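Long-range contacts in glycerate dehydrogenase related protein (Thermoplasma acidophilum, PDB 3GVX), which probably reduces glyoxylate or hydroxypyruvate with NAD(P)H, as a member of the D-isomer specific 2-hydroxyacid dehydrogenase family: residues B[78-83]-B[266-271]; B[38-43]-B[53-58]; B[212-217]-B[235-240]; B[181-186]-B[208-213]; B[166-171]-B[196-201]. One frame throughout, in Å; residues are numbered along the deposited sequence.

Contact 1: residues B[78-83]-B[266-271]; sequences AGAYSI and DIAIQL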
# COMPACT_ATOMS: atom_id res chain seq x y z
N ALA B 78 -9.35 -11.38 15.98
CA ALA B 78 -8.91 -11.78 14.63
C ALA B 78 -8.44 -10.66 13.70
O ALA B 78 -8.11 -10.91 12.54
CB ALA B 78 -10.03 -12.58 13.94
N GLY B 79 -8.40 -9.44 14.19
CA GLY B 79 -7.96 -8.34 13.36
C GLY B 79 -6.59 -8.44 12.71
O GLY B 79 -6.45 -8.05 11.56
N ALA B 80 -5.60 -8.96 13.44
CA ALA B 80 -4.23 -9.09 12.93
C ALA B 80 -4.15 -9.88 11.64
O ALA B 80 -3.39 -9.56 10.73
CB ALA B 80 -3.32 -9.72 13.99
N TYR B 81 -4.97 -10.91 11.55
CA TYR B 81 -4.98 -11.74 10.38
C TYR B 81 -5.42 -11.02 9.11
O TYR B 81 -4.74 -11.09 8.10
CB TYR B 81 -5.84 -12.97 10.62
CG TYR B 81 -5.85 -13.93 9.47
CD1 TYR B 81 -4.80 -14.82 9.27
CD2 TYR B 81 -6.89 -13.92 8.55
CE1 TYR B 81 -4.80 -15.69 8.18
CE2 TYR B 81 -6.91 -14.79 7.46
CZ TYR B 81 -5.85 -15.67 7.28
OH TYR B 81 -5.88 -16.55 6.22
N SER B 82 -6.57 -10.34 9.14
CA SER B 82 -7.01 -9.63 7.95
C SER B 82 -6.08 -8.45 7.64
O SER B 82 -5.84 -8.14 6.48
CB SER B 82 -8.48 -9.17 8.08
OG SER B 82 -8.85 -8.91 9.41
N ILE B 83 -5.54 -7.81 8.68
CA ILE B 83 -4.60 -6.70 8.50
C ILE B 83 -3.41 -7.22 7.70
O ILE B 83 -3.01 -6.64 6.68
CB ILE B 83 -4.09 -6.18 9.86
CG1 ILE B 83 -5.17 -5.31 10.50
CG2 ILE B 83 -2.74 -5.47 9.69
CD1 ILE B 83 -4.86 -4.88 11.91
N ASP B 266 3.03 -10.05 17.22
CA ASP B 266 3.17 -9.22 18.43
C ASP B 266 2.09 -8.19 18.56
O ASP B 266 1.89 -7.61 19.61
CB ASP B 266 4.47 -8.44 18.43
CG ASP B 266 5.67 -9.32 18.35
OD1 ASP B 266 5.54 -10.52 18.66
OD2 ASP B 266 6.75 -8.81 17.97
N ILE B 267 1.44 -7.94 17.45
CA ILE B 267 0.41 -6.95 17.37
C ILE B 267 -0.96 -7.45 17.86
O ILE B 267 -1.81 -6.65 18.26
CB ILE B 267 0.41 -6.43 15.92
CG1 ILE B 267 0.72 -4.93 15.93
CG2 ILE B 267 -0.82 -6.89 15.16
CD1 ILE B 267 -0.02 -4.12 17.00
N ALA B 268 -1.15 -8.77 17.86
CA ALA B 268 -2.40 -9.40 18.30
C ALA B 268 -2.75 -9.02 19.73
O ALA B 268 -3.87 -8.61 20.01
CB ALA B 268 -2.30 -10.92 18.16
N ILE B 269 -1.78 -9.12 20.63
CA ILE B 269 -2.04 -8.80 22.03
C ILE B 269 -2.50 -7.36 22.25
O ILE B 269 -3.38 -7.11 23.06
CB ILE B 269 -0.80 -9.14 22.92
CG1 ILE B 269 -1.21 -9.12 24.40
CG2 ILE B 269 0.39 -8.24 22.59
CD1 ILE B 269 -2.21 -10.23 24.77
N GLN B 270 -1.96 -6.42 21.48
CA GLN B 270 -2.38 -5.03 21.61
C GLN B 270 -3.80 -4.82 21.13
O GLN B 270 -4.57 -4.10 21.75
CB GLN B 270 -1.45 -4.11 20.84
CG GLN B 270 -1.69 -2.65 21.13
CD GLN B 270 -0.62 -1.77 20.51
OE1 GLN B 270 0.56 -2.11 20.53
NE2 GLN B 270 -1.03 -0.63 19.97
N LEU B 271 -4.13 -5.44 20.01
CA LEU B 271 -5.48 -5.33 19.45
C LEU B 271 -6.49 -5.92 20.44
O LEU B 271 -7.60 -5.42 20.56
CB LEU B 271 -5.56 -6.06 18.10
CG LEU B 271 -4.73 -5.44 16.96
CD1 LEU B 271 -4.59 -6.45 15.82
CD2 LEU B 271 -5.38 -4.13 16.49

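Contact 2: residues B[38-43]-B[53-58]; sequences QVIKDR and IQAISA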
# COMPACT_ATOMS: atom_id res chain seq x y z
N GLN B 38 -12.30 -9.59 31.43
CA GLN B 38 -11.32 -10.63 31.60
C GLN B 38 -10.69 -10.92 30.25
O GLN B 38 -11.38 -11.11 29.25
CB GLN B 38 -11.97 -11.89 32.15
CG GLN B 38 -11.00 -12.96 32.57
CD GLN B 38 -11.70 -14.10 33.27
OE1 GLN B 38 -12.35 -13.90 34.29
NE2 GLN B 38 -11.59 -15.30 32.72
N VAL B 39 -9.36 -10.93 30.21
CA VAL B 39 -8.65 -11.23 28.97
C VAL B 39 -8.12 -12.63 29.16
O VAL B 39 -7.51 -12.94 30.18
CB VAL B 39 -7.49 -10.25 28.74
CG1 VAL B 39 -6.86 -10.51 27.37
CG2 VAL B 39 -7.98 -8.81 28.87
N ILE B 40 -8.35 -13.50 28.19
CA ILE B 40 -7.95 -14.87 28.32
C ILE B 40 -7.31 -15.46 27.08
O ILE B 40 -7.29 -14.87 26.01
CB ILE B 40 -9.17 -15.76 28.62
CG1 ILE B 40 -10.02 -15.89 27.34
CG2 ILE B 40 -10.04 -15.14 29.71
CD1 ILE B 40 -11.18 -16.88 27.44
N LYS B 41 -6.79 -16.66 27.27
CA LYS B 41 -6.24 -17.42 26.18
C LYS B 41 -7.18 -18.61 26.01
O LYS B 41 -7.91 -18.69 25.04
CB LYS B 41 -4.83 -17.90 26.50
CG LYS B 41 -3.82 -16.79 26.59
CD LYS B 41 -2.44 -17.36 26.69
CE LYS B 41 -1.41 -16.27 26.75
NZ LYS B 41 -0.04 -16.86 26.75
N ASP B 42 -7.19 -19.49 27.00
CA ASP B 42 -8.01 -20.68 26.94
C ASP B 42 -9.07 -20.81 28.01
O ASP B 42 -10.10 -21.41 27.79
CB ASP B 42 -7.11 -21.90 26.97
CG ASP B 42 -6.10 -21.89 25.86
OD1 ASP B 42 -5.05 -22.55 25.99
OD2 ASP B 42 -6.34 -21.22 24.84
N ARG B 43 -8.81 -20.25 29.18
CA ARG B 43 -9.78 -20.35 30.24
C ARG B 43 -10.22 -19.04 30.84
O ARG B 43 -9.44 -18.10 30.96
CB ARG B 43 -9.26 -21.26 31.35
CG ARG B 43 -9.25 -22.74 31.00
CD ARG B 43 -8.70 -23.56 32.16
NE ARG B 43 -7.32 -23.17 32.49
CZ ARG B 43 -6.26 -23.47 31.75
NH1 ARG B 43 -6.40 -24.17 30.63
NH2 ARG B 43 -5.05 -23.06 32.12
N ILE B 53 -15.59 -11.04 28.26
CA ILE B 53 -14.44 -11.91 28.17
C ILE B 53 -13.79 -11.74 26.81
O ILE B 53 -14.44 -11.90 25.78
CB ILE B 53 -14.86 -13.37 28.38
CG1 ILE B 53 -15.53 -13.51 29.75
CG2 ILE B 53 -13.65 -14.30 28.26
CD1 ILE B 53 -16.09 -14.87 30.05
N GLN B 54 -12.51 -11.41 26.83
CA GLN B 54 -11.76 -11.19 25.60
C GLN B 54 -10.66 -12.21 25.33
O GLN B 54 -9.64 -12.23 26.03
CB GLN B 54 -11.13 -9.80 25.63
CG GLN B 54 -10.29 -9.49 24.41
CD GLN B 54 -11.12 -9.12 23.21
OE1 GLN B 54 -11.87 -8.15 23.22
NE2 GLN B 54 -11.00 -9.92 22.14
N ALA B 55 -10.85 -13.06 24.32
CA ALA B 55 -9.85 -14.04 23.94
C ALA B 55 -8.81 -13.28 23.12
O ALA B 55 -9.13 -12.31 22.42
CB ALA B 55 -10.49 -15.14 23.08
N ILE B 56 -7.55 -13.69 23.21
CA ILE B 56 -6.51 -13.00 22.46
C ILE B 56 -6.26 -13.69 21.14
O ILE B 56 -5.54 -13.19 20.30
CB ILE B 56 -5.20 -12.93 23.24
CG1 ILE B 56 -4.70 -14.34 23.54
CG2 ILE B 56 -5.41 -12.13 24.51
CD1 ILE B 56 -3.21 -14.45 23.74
N SER B 57 -6.87 -14.86 20.96
CA SER B 57 -6.72 -15.61 19.71
C SER B 57 -7.80 -15.21 18.72
O SER B 57 -8.77 -14.54 19.08
CB SER B 57 -6.76 -17.12 19.97
OG SER B 57 -7.99 -17.50 20.55
N ALA B 58 -7.64 -15.65 17.47
CA ALA B 58 -8.58 -15.35 16.39
C ALA B 58 -9.89 -16.11 16.54
O ALA B 58 -10.96 -15.58 16.27
CB ALA B 58 -7.94 -15.67 15.05
O HOH W 1 -7.63 -16.84 23.20

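Contact 3: residues B[212-217]-B[235-240]; sequences DVVSKP and VWWNEP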
# COMPACT_ATOMS: atom_id res chain seq x y z
N ASP B 212 -8.87 -23.69 -4.50
CA ASP B 212 -10.04 -24.36 -5.07
C ASP B 212 -11.24 -23.52 -5.43
O ASP B 212 -12.17 -24.02 -6.05
CB ASP B 212 -10.43 -25.54 -4.18
CG ASP B 212 -9.39 -26.65 -4.24
OD1 ASP B 212 -9.05 -27.07 -5.36
OD2 ASP B 212 -8.89 -27.08 -3.19
N VAL B 213 -11.21 -22.23 -5.09
CA VAL B 213 -12.31 -21.37 -5.48
C VAL B 213 -12.06 -21.11 -6.96
O VAL B 213 -12.90 -20.58 -7.68
CB VAL B 213 -12.33 -20.04 -4.68
CG1 VAL B 213 -13.42 -19.11 -5.23
CG2 VAL B 213 -12.55 -20.32 -3.19
N VAL B 214 -10.86 -21.50 -7.41
CA VAL B 214 -10.49 -21.34 -8.80
C VAL B 214 -10.22 -22.66 -9.52
O VAL B 214 -9.51 -23.54 -9.02
CB VAL B 214 -9.22 -20.44 -8.98
CG1 VAL B 214 -8.77 -20.45 -10.45
CG2 VAL B 214 -9.52 -19.02 -8.50
N SER B 215 -10.80 -22.77 -10.71
CA SER B 215 -10.61 -23.92 -11.57
C SER B 215 -9.19 -23.84 -12.08
O SER B 215 -8.84 -22.95 -12.87
CB SER B 215 -11.57 -23.88 -12.75
OG SER B 215 -11.10 -24.69 -13.82
N LYS B 216 -8.38 -24.77 -11.64
CA LYS B 216 -7.00 -24.79 -12.06
C LYS B 216 -6.78 -24.83 -13.58
O LYS B 216 -6.06 -24.00 -14.11
CB LYS B 216 -6.29 -25.94 -11.40
CG LYS B 216 -4.87 -26.00 -11.84
CD LYS B 216 -4.05 -26.76 -10.86
CE LYS B 216 -2.67 -26.90 -11.40
NZ LYS B 216 -1.86 -27.79 -10.55
N PRO B 217 -7.38 -25.80 -14.29
CA PRO B 217 -7.15 -25.83 -15.75
C PRO B 217 -7.70 -24.60 -16.47
O PRO B 217 -7.13 -24.15 -17.46
CB PRO B 217 -7.86 -27.12 -16.19
CG PRO B 217 -7.86 -27.97 -14.93
CD PRO B 217 -8.18 -26.96 -13.87
N VAL B 235 -2.03 -18.63 -2.68
CA VAL B 235 -2.47 -20.01 -2.50
C VAL B 235 -2.48 -20.79 -3.80
O VAL B 235 -2.98 -20.32 -4.83
CB VAL B 235 -3.88 -20.08 -1.90
CG1 VAL B 235 -3.93 -19.35 -0.57
CG2 VAL B 235 -4.89 -19.52 -2.90
N TRP B 236 -1.93 -21.99 -3.75
CA TRP B 236 -1.87 -22.82 -4.93
C TRP B 236 -2.63 -24.12 -4.70
O TRP B 236 -2.89 -24.48 -3.56
CB TRP B 236 -0.41 -23.08 -5.27
CG TRP B 236 -0.25 -23.56 -6.64
CD1 TRP B 236 -0.09 -24.85 -7.03
CD2 TRP B 236 -0.28 -22.77 -7.84
NE1 TRP B 236 -0.02 -24.92 -8.39
CE2 TRP B 236 -0.13 -23.66 -8.92
CE3 TRP B 236 -0.42 -21.40 -8.11
CZ2 TRP B 236 -0.11 -23.24 -10.24
CZ3 TRP B 236 -0.40 -20.99 -9.42
CH2 TRP B 236 -0.25 -21.91 -10.48
N TRP B 237 -3.00 -24.82 -5.76
CA TRP B 237 -3.71 -26.06 -5.55
C TRP B 237 -2.77 -27.11 -4.98
O TRP B 237 -1.56 -27.12 -5.25
CB TRP B 237 -4.36 -26.56 -6.84
CG TRP B 237 -5.26 -25.56 -7.47
CD1 TRP B 237 -6.61 -25.47 -7.35
CD2 TRP B 237 -4.86 -24.47 -8.31
NE1 TRP B 237 -7.09 -24.41 -8.07
CE2 TRP B 237 -6.03 -23.78 -8.68
CE3 TRP B 237 -3.63 -24.04 -8.81
CZ2 TRP B 237 -6.01 -22.65 -9.49
CZ3 TRP B 237 -3.60 -22.91 -9.62
CH2 TRP B 237 -4.79 -22.23 -9.96
N ASN B 238 -3.38 -27.97 -4.17
CA ASN B 238 -2.73 -29.07 -3.47
C ASN B 238 -1.88 -28.57 -2.32
O ASN B 238 -2.29 -28.71 -1.18
CB ASN B 238 -1.94 -29.95 -4.43
CG ASN B 238 -2.81 -30.48 -5.56
OD1 ASN B 238 -4.01 -30.74 -5.37
ND2 ASN B 238 -2.22 -30.63 -6.75
N GLU B 239 -0.73 -27.97 -2.59
CA GLU B 239 0.11 -27.48 -1.48
C GLU B 239 0.30 -28.57 -0.42
O GLU B 239 -0.65 -29.04 0.18
CB GLU B 239 -0.57 -26.31 -0.77
CG GLU B 239 -0.63 -24.99 -1.50
CD GLU B 239 -1.30 -23.93 -0.63
OE1 GLU B 239 -0.97 -23.85 0.56
OE2 GLU B 239 -2.17 -23.18 -1.13
N PRO B 240 1.55 -28.96 -0.18
CA PRO B 240 2.75 -28.45 -0.84
C PRO B 240 3.17 -29.07 -2.18
O PRO B 240 4.11 -28.60 -2.80
CB PRO B 240 3.82 -28.56 0.27
CG PRO B 240 3.30 -29.60 1.18
CD PRO B 240 1.84 -29.30 1.22
O HOH W 2 -0.41 -27.98 -8.10

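Contact 4: residues B[181-186]-B[208-213]; sequences IPLTDK and VARADV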
# COMPACT_ATOMS: atom_id res chain seq x y z
N ILE B 181 -12.99 -14.86 -0.73
CA ILE B 181 -14.27 -15.47 -0.42
C ILE B 181 -14.06 -16.89 0.11
O ILE B 181 -13.15 -17.59 -0.32
CB ILE B 181 -15.16 -15.49 -1.69
CG1 ILE B 181 -16.63 -15.62 -1.31
CG2 ILE B 181 -14.70 -16.61 -2.62
CD1 ILE B 181 -17.57 -15.18 -2.41
N PRO B 182 -14.88 -17.31 1.07
CA PRO B 182 -14.76 -18.66 1.65
C PRO B 182 -15.05 -19.75 0.62
O PRO B 182 -15.88 -19.59 -0.28
CB PRO B 182 -15.78 -18.64 2.78
CG PRO B 182 -15.81 -17.20 3.17
CD PRO B 182 -15.84 -16.51 1.84
N LEU B 183 -14.35 -20.87 0.78
CA LEU B 183 -14.49 -22.01 -0.11
C LEU B 183 -15.65 -22.89 0.38
O LEU B 183 -15.58 -23.50 1.44
CB LEU B 183 -13.19 -22.80 -0.13
CG LEU B 183 -13.22 -24.22 -0.68
CD1 LEU B 183 -13.47 -24.25 -2.20
CD2 LEU B 183 -11.90 -24.86 -0.31
N THR B 184 -16.72 -22.91 -0.41
CA THR B 184 -17.89 -23.72 -0.10
C THR B 184 -18.30 -24.42 -1.39
O THR B 184 -17.64 -24.29 -2.42
CB THR B 184 -19.09 -22.86 0.36
OG1 THR B 184 -19.59 -22.11 -0.75
CG2 THR B 184 -18.68 -21.90 1.49
N ASP B 185 -19.41 -25.15 -1.33
CA ASP B 185 -19.91 -25.86 -2.49
C ASP B 185 -20.27 -24.96 -3.66
O ASP B 185 -20.15 -25.38 -4.81
CB ASP B 185 -21.14 -26.68 -2.10
CG ASP B 185 -20.76 -27.96 -1.40
OD1 ASP B 185 -21.64 -28.56 -0.74
OD2 ASP B 185 -19.59 -28.37 -1.51
N LYS B 186 -20.71 -23.74 -3.42
CA LYS B 186 -21.04 -22.91 -4.57
C LYS B 186 -19.89 -22.08 -5.05
O LYS B 186 -19.94 -21.53 -6.15
CB LYS B 186 -22.17 -21.97 -4.28
CG LYS B 186 -22.74 -22.15 -2.95
CD LYS B 186 -24.20 -22.00 -3.11
CE LYS B 186 -24.84 -22.05 -1.78
NZ LYS B 186 -25.23 -20.66 -1.48
N VAL B 208 -6.28 -14.40 -2.37
CA VAL B 208 -5.85 -14.58 -0.99
C VAL B 208 -6.89 -15.42 -0.24
O VAL B 208 -7.00 -15.37 0.98
CB VAL B 208 -5.64 -13.24 -0.25
CG1 VAL B 208 -4.41 -12.54 -0.78
CG2 VAL B 208 -6.89 -12.37 -0.38
N ALA B 209 -7.65 -16.21 -1.00
CA ALA B 209 -8.68 -17.07 -0.41
C ALA B 209 -8.20 -18.52 -0.43
O ALA B 209 -7.37 -18.93 0.37
CB ALA B 209 -9.99 -16.91 -1.18
N ARG B 210 -8.71 -19.29 -1.38
CA ARG B 210 -8.32 -20.68 -1.51
C ARG B 210 -8.15 -21.01 -2.98
O ARG B 210 -8.89 -20.50 -3.83
CB ARG B 210 -9.39 -21.56 -0.87
CG ARG B 210 -9.43 -21.48 0.65
CD ARG B 210 -8.32 -22.32 1.24
NE ARG B 210 -7.47 -21.58 2.17
CZ ARG B 210 -7.64 -21.53 3.49
NH1 ARG B 210 -8.64 -22.18 4.05
NH2 ARG B 210 -6.80 -20.82 4.24
N ALA B 211 -7.17 -21.85 -3.27
CA ALA B 211 -6.90 -22.25 -4.63
C ALA B 211 -8.14 -22.89 -5.27
O ALA B 211 -8.44 -22.64 -6.43
CB ALA B 211 -5.70 -23.20 -4.67
N ASP B 212 -8.87 -23.69 -4.50
CA ASP B 212 -10.04 -24.36 -5.07
C ASP B 212 -11.24 -23.52 -5.43
O ASP B 212 -12.17 -24.02 -6.05
CB ASP B 212 -10.43 -25.54 -4.18
CG ASP B 212 -9.39 -26.65 -4.24
OD1 ASP B 212 -9.05 -27.07 -5.36
OD2 ASP B 212 -8.89 -27.08 -3.19
N VAL B 213 -11.21 -22.23 -5.09
CA VAL B 213 -12.31 -21.37 -5.48
C VAL B 213 -12.06 -21.11 -6.96
O VAL B 213 -12.90 -20.58 -7.68
CB VAL B 213 -12.33 -20.04 -4.68
CG1 VAL B 213 -13.42 -19.11 -5.23
CG2 VAL B 213 -12.55 -20.32 -3.19

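Contact 5: residues B[166-171]-B[196-201]; sequences SPADLF and LANARK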
# COMPACT_ATOMS: atom_id res chain seq x y z
N SER B 166 -23.41 -9.89 -9.71
CA SER B 166 -22.88 -11.20 -9.92
C SER B 166 -21.39 -11.05 -10.06
O SER B 166 -20.88 -9.94 -10.20
CB SER B 166 -23.47 -11.79 -11.20
OG SER B 166 -23.33 -10.89 -12.27
N PRO B 167 -20.67 -12.16 -9.98
CA PRO B 167 -19.22 -12.14 -10.11
C PRO B 167 -18.83 -11.67 -11.52
O PRO B 167 -17.85 -10.95 -11.70
CB PRO B 167 -18.83 -13.59 -9.84
CG PRO B 167 -19.89 -14.03 -8.87
CD PRO B 167 -21.13 -13.47 -9.48
N ALA B 168 -19.62 -12.06 -12.52
CA ALA B 168 -19.34 -11.64 -13.88
C ALA B 168 -19.49 -10.13 -13.97
O ALA B 168 -18.70 -9.46 -14.62
CB ALA B 168 -20.29 -12.34 -14.89
N ASP B 169 -20.50 -9.60 -13.30
CA ASP B 169 -20.72 -8.16 -13.29
C ASP B 169 -19.56 -7.45 -12.60
O ASP B 169 -19.18 -6.35 -12.98
CB ASP B 169 -22.06 -7.83 -12.61
CG ASP B 169 -22.27 -6.33 -12.42
OD1 ASP B 169 -22.04 -5.56 -13.38
OD2 ASP B 169 -22.68 -5.91 -11.32
N LEU B 170 -19.01 -8.08 -11.57
CA LEU B 170 -17.88 -7.52 -10.84
C LEU B 170 -16.65 -7.45 -11.75
O LEU B 170 -16.02 -6.42 -11.86
CB LEU B 170 -17.56 -8.36 -9.59
CG LEU B 170 -16.40 -7.85 -8.72
CD1 LEU B 170 -16.90 -6.82 -7.70
CD2 LEU B 170 -15.78 -9.05 -8.02
N PHE B 171 -16.33 -8.56 -12.41
CA PHE B 171 -15.20 -8.59 -13.34
C PHE B 171 -15.34 -7.52 -14.40
O PHE B 171 -14.36 -6.90 -14.82
CB PHE B 171 -15.07 -9.96 -14.01
CG PHE B 171 -14.30 -10.96 -13.20
CD1 PHE B 171 -14.73 -11.33 -11.93
CD2 PHE B 171 -13.12 -11.52 -13.68
CE1 PHE B 171 -13.99 -12.21 -11.15
CE2 PHE B 171 -12.38 -12.41 -12.91
CZ PHE B 171 -12.81 -12.75 -11.64
N LEU B 196 -13.97 -15.78 -16.32
CA LEU B 196 -12.77 -15.09 -16.79
C LEU B 196 -12.96 -14.30 -18.09
O LEU B 196 -12.34 -13.26 -18.28
CB LEU B 196 -11.62 -16.06 -16.98
CG LEU B 196 -11.21 -16.77 -15.69
CD1 LEU B 196 -10.07 -17.74 -15.99
CD2 LEU B 196 -10.84 -15.73 -14.64
N ALA B 197 -13.82 -14.81 -18.97
CA ALA B 197 -14.08 -14.16 -20.23
C ALA B 197 -14.56 -12.73 -20.03
O ALA B 197 -14.58 -11.94 -20.96
CB ALA B 197 -15.12 -14.96 -21.04
N ASN B 198 -14.93 -12.37 -18.80
CA ASN B 198 -15.39 -11.01 -18.54
C ASN B 198 -14.23 -10.05 -18.27
O ASN B 198 -14.42 -8.84 -18.24
CB ASN B 198 -16.33 -10.98 -17.32
CG ASN B 198 -17.63 -11.70 -17.58
OD1 ASN B 198 -18.61 -11.10 -18.03
ND2 ASN B 198 -17.65 -13.00 -17.29
N ALA B 199 -13.03 -10.58 -18.10
CA ALA B 199 -11.87 -9.76 -17.78
C ALA B 199 -11.55 -8.62 -18.73
O ALA B 199 -11.41 -8.80 -19.95
CB ALA B 199 -10.63 -10.63 -17.60
N ARG B 200 -11.47 -7.43 -18.16
CA ARG B 200 -11.11 -6.25 -18.92
C ARG B 200 -9.70 -6.49 -19.34
O ARG B 200 -9.01 -7.34 -18.79
CB ARG B 200 -11.07 -5.01 -18.04
CG ARG B 200 -12.35 -4.62 -17.49
CD ARG B 200 -12.21 -3.30 -16.82
NE ARG B 200 -13.53 -2.75 -16.65
CZ ARG B 200 -13.78 -1.55 -16.15
NH1 ARG B 200 -12.79 -0.78 -15.75
NH2 ARG B 200 -15.04 -1.14 -16.05
N LYS B 201 -9.25 -5.67 -20.28
CA LYS B 201 -7.89 -5.76 -20.76
C LYS B 201 -6.94 -5.39 -19.62
O LYS B 201 -7.16 -4.41 -18.91
CB LYS B 201 -7.71 -4.82 -21.95
CG LYS B 201 -6.99 -5.44 -23.14
CD LYS B 201 -7.75 -6.67 -23.70
CE LYS B 201 -7.07 -7.23 -24.95
NZ LYS B 201 -6.56 -8.61 -24.76
O HOH W 3 -11.79 -7.41 -15.46

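Contact 1: residues B[78-83]-B[266-271]
Ala80 and Leu271 carry this contact through one methyl each. Leu271 CD1 presses against the backbone at the start of helix 79-97, 3.6 Å from Ala80 N, and also touches Ala80 CB at 4.0 Å. The same Ala80 CB reaches Ile267 CG2, again 4.0 Å away, so the small side chain sits among Ile267, Leu271 and the backbone of Ala268. Ile83, one turn on from Ala80, adds a looser touch, its CD1 lying 4.2 Å from Leu271 CD1. Leu271 gets there with CG anti to its carbonyl carbon (chi1 -66°), which sends the branch out toward the other helix.

The axes of the short helical segments approach to 9.5 Å and run at 129° to each other, and Ala80 and Ala268 bring their CA atoms to 5.7 Å. Asn77 ND2, just ahead of helix 79-97, is hydrogen-bonded to Ala268 O. This is an apolar crossing between the first turn of helix 79-97 and the start of helix 266-279, covered by Tyr121 of the second subunit, which packs on Ile83, Ile267 and Leu271. Helix 132-143 lies against Tyr81, Ser82 and Ile83, while Ile269 packs on helix 11-20 and on Ile56, beside the parallel sheet.

Contact 2: residues B[38-43]-B[53-58]
Gln54 N donates to Gln38 O at 2.7 Å, nearly straight at 175°. Ile40 N then donates to Gln54 O at 2.8 Å, tilted from the carbonyl plane. On one face of this tight parallel pairing Ile40 CD1 meets Ile53 CG2 at 3.7 Å. On the other, Val39 CG1 packs on Ile56 CG2 at 3.6 Å, the two side chains crossing at about a right angle.

Past the strands the pair opens. The bond from Ile56 N to Ile40 O is weak, and water 1 slips in beside it, donating to Lys41 O at 2.6 Å and accepting from Ser57 N. Here the aliphatic chain of exposed Lys41 lies across Ile56 CD1. An alanine in place of Ile56 would probably leave both Val39 CG1 and the Lys41 chain without their neighbour and open a gap toward Ile269 and Ala272 of helix 266-279. Strands 37-40 and 52-55 are adjacent in a five-stranded parallel sheet of order 2-1-3-4-5, the flavodoxin-like topology.

Contact 3: residues B[212-217]-B[235-240]
Asp212 and Trp237 mark the nearest approach of the two backbones, 6.6 Å between CA atoms, in segments that pair through no strand ladder. The indole fills the gap. Its N-H, Trp237 NE1, donates to Val214 O at 2.7 Å (154°), with the oxygen near the ring plane, and Asp212 OD1 lies at the same edge, close to Trp237 CD1. Lys216 covers one face: its CB stands 3.6 Å from the centroid of the five-membered ring, a CH-pi contact. With CG anti to the lysine N (chi1 179°) and the chain extended, Lys216 CD runs on over the ring to 3.4 Å from Trp237 CE3.

Both segments follow parallel strands of the Rossmann-type domain, and Ser215 N-caps helix 216-225. A serine in place of Trp237 would probably leave Val214 O without its donor and the Lys216 chain without the surface it lies on. Lys216 NZ forms a salt bridge with Glu244 and donates to water 2 at 2.9 Å, which in turn donates to Trp237 O. Trp236 meets Trp237 CZ3 with a ring face.

Contact 4: residues B[181-186]-B[208-213]
Two loops that follow neighbouring parallel strands, 176-179 and 204-207, meet here, at the C-terminal end of the strands of a Rossmann-type sheet, where such domains generally bind their dinucleotide. The first touch is between Ala209 and Ile181: the methyl Ala209 CB comes to 3.3 Å from Ile181 O, a close fit of methyl against carbonyl oxygen. Ile181 also touches Val213, through its CG2 branch, while the longer CG1 branch leads away. That CG1 stands anti to the backbone N (chi1 -158°), which leaves Ile181 CG2 turned to Val213 CG1, 3.8 Å away, the two side chains crossing at about a right angle.

Leu183 is the broader link. Its CB rests on Val213 CG2 at 4.0 Å, and the same carbon also meets Arg210 CG at 4.1 Å. Farther out, Leu183 CD1 reaches the methylene of Asp212, CB, at 3.9 Å. The leucine thus touches Arg210, Asp212 and Val213 round the 3-10 turn, which is closed by the backbone bond from Val213 N to Arg210 O at 3.2 Å.

Beyond the CG that Leu183 touches, the Arg210 chain bends and leads away, and its NH2 makes a weak hydrogen bond to His255. The joint between the loops is apolar: Leu183 lies against the carbon parts of Arg210 and Asp212, and the contact uses no polar group of either.

Contact 5: residues B[166-171]-B[196-201]
Ala168 and Phe171, one turn apart on helix 167-172, are the residues that face the loop 196-201, and Ser166 just ahead of them N-caps that helix, its OG accepting from Asp169 N at 3.3 Å. Ala168 comes first. Its CB lies against the flat amide of Asn198, 3.6 Å from ND2 and 3.8 Å from OD1, a van der Waals contact of methyl on amide. The amide is held by other residues, ND2 donating to Leu195 O and OD1 accepting from Arg172 NH1, and this probably fixes how it lies on the alanine.

Phe171 follows and buries the most surface. Its CB packs on Asn198 CB at 3.7 Å. CG stands anti to the carbonyl carbon (chi1 -85°), and the ring lies side by side with Leu196, both pointing the same way, with Phe171 CE2 4.0 Å from Leu196 CD2. Leu196 and Ala199 bound a type I turn, closed by Ala199 N to Leu196 O. Beyond that turn water 3 spans the segments: it donates to Phe171 O at 2.7 Å and accepts from Arg200 N, also at 2.7 Å.

Arg200 itself bonds through NE to Arg172 O and through NH1 to Asp175 in a salt bridge. Direct contact between helix and loop is therefore carbon on carbon and carbon on amide, while the polar linkage runs through one water and through Arg172 at the end of the helix and Asp175 beyond it.

Contacts 1 and 2 belong together: Ile269 CD1 meets Ile56 CG2 at 3.7 Å, which packs helix 266-279 on the loop just after strand 52-55, beside the flavodoxin-like sheet. Contacts 3, 4 and 5 lie in the Rossmann-type domain. Of these, 3 and 4 share Asp212 and Val213 and have centres about 9 Å apart, whereas contact 5 sits about 17 Å from contact 4, centre to centre. Nearest atoms of contacts 1 and 4 are about 5 Å apart. In relatives the active site generally lies in the cleft between the two domains. A bound potassium ion is about 10 Å from the Ile83 side chain. Contacts 1 and 3 both reach the second subunit.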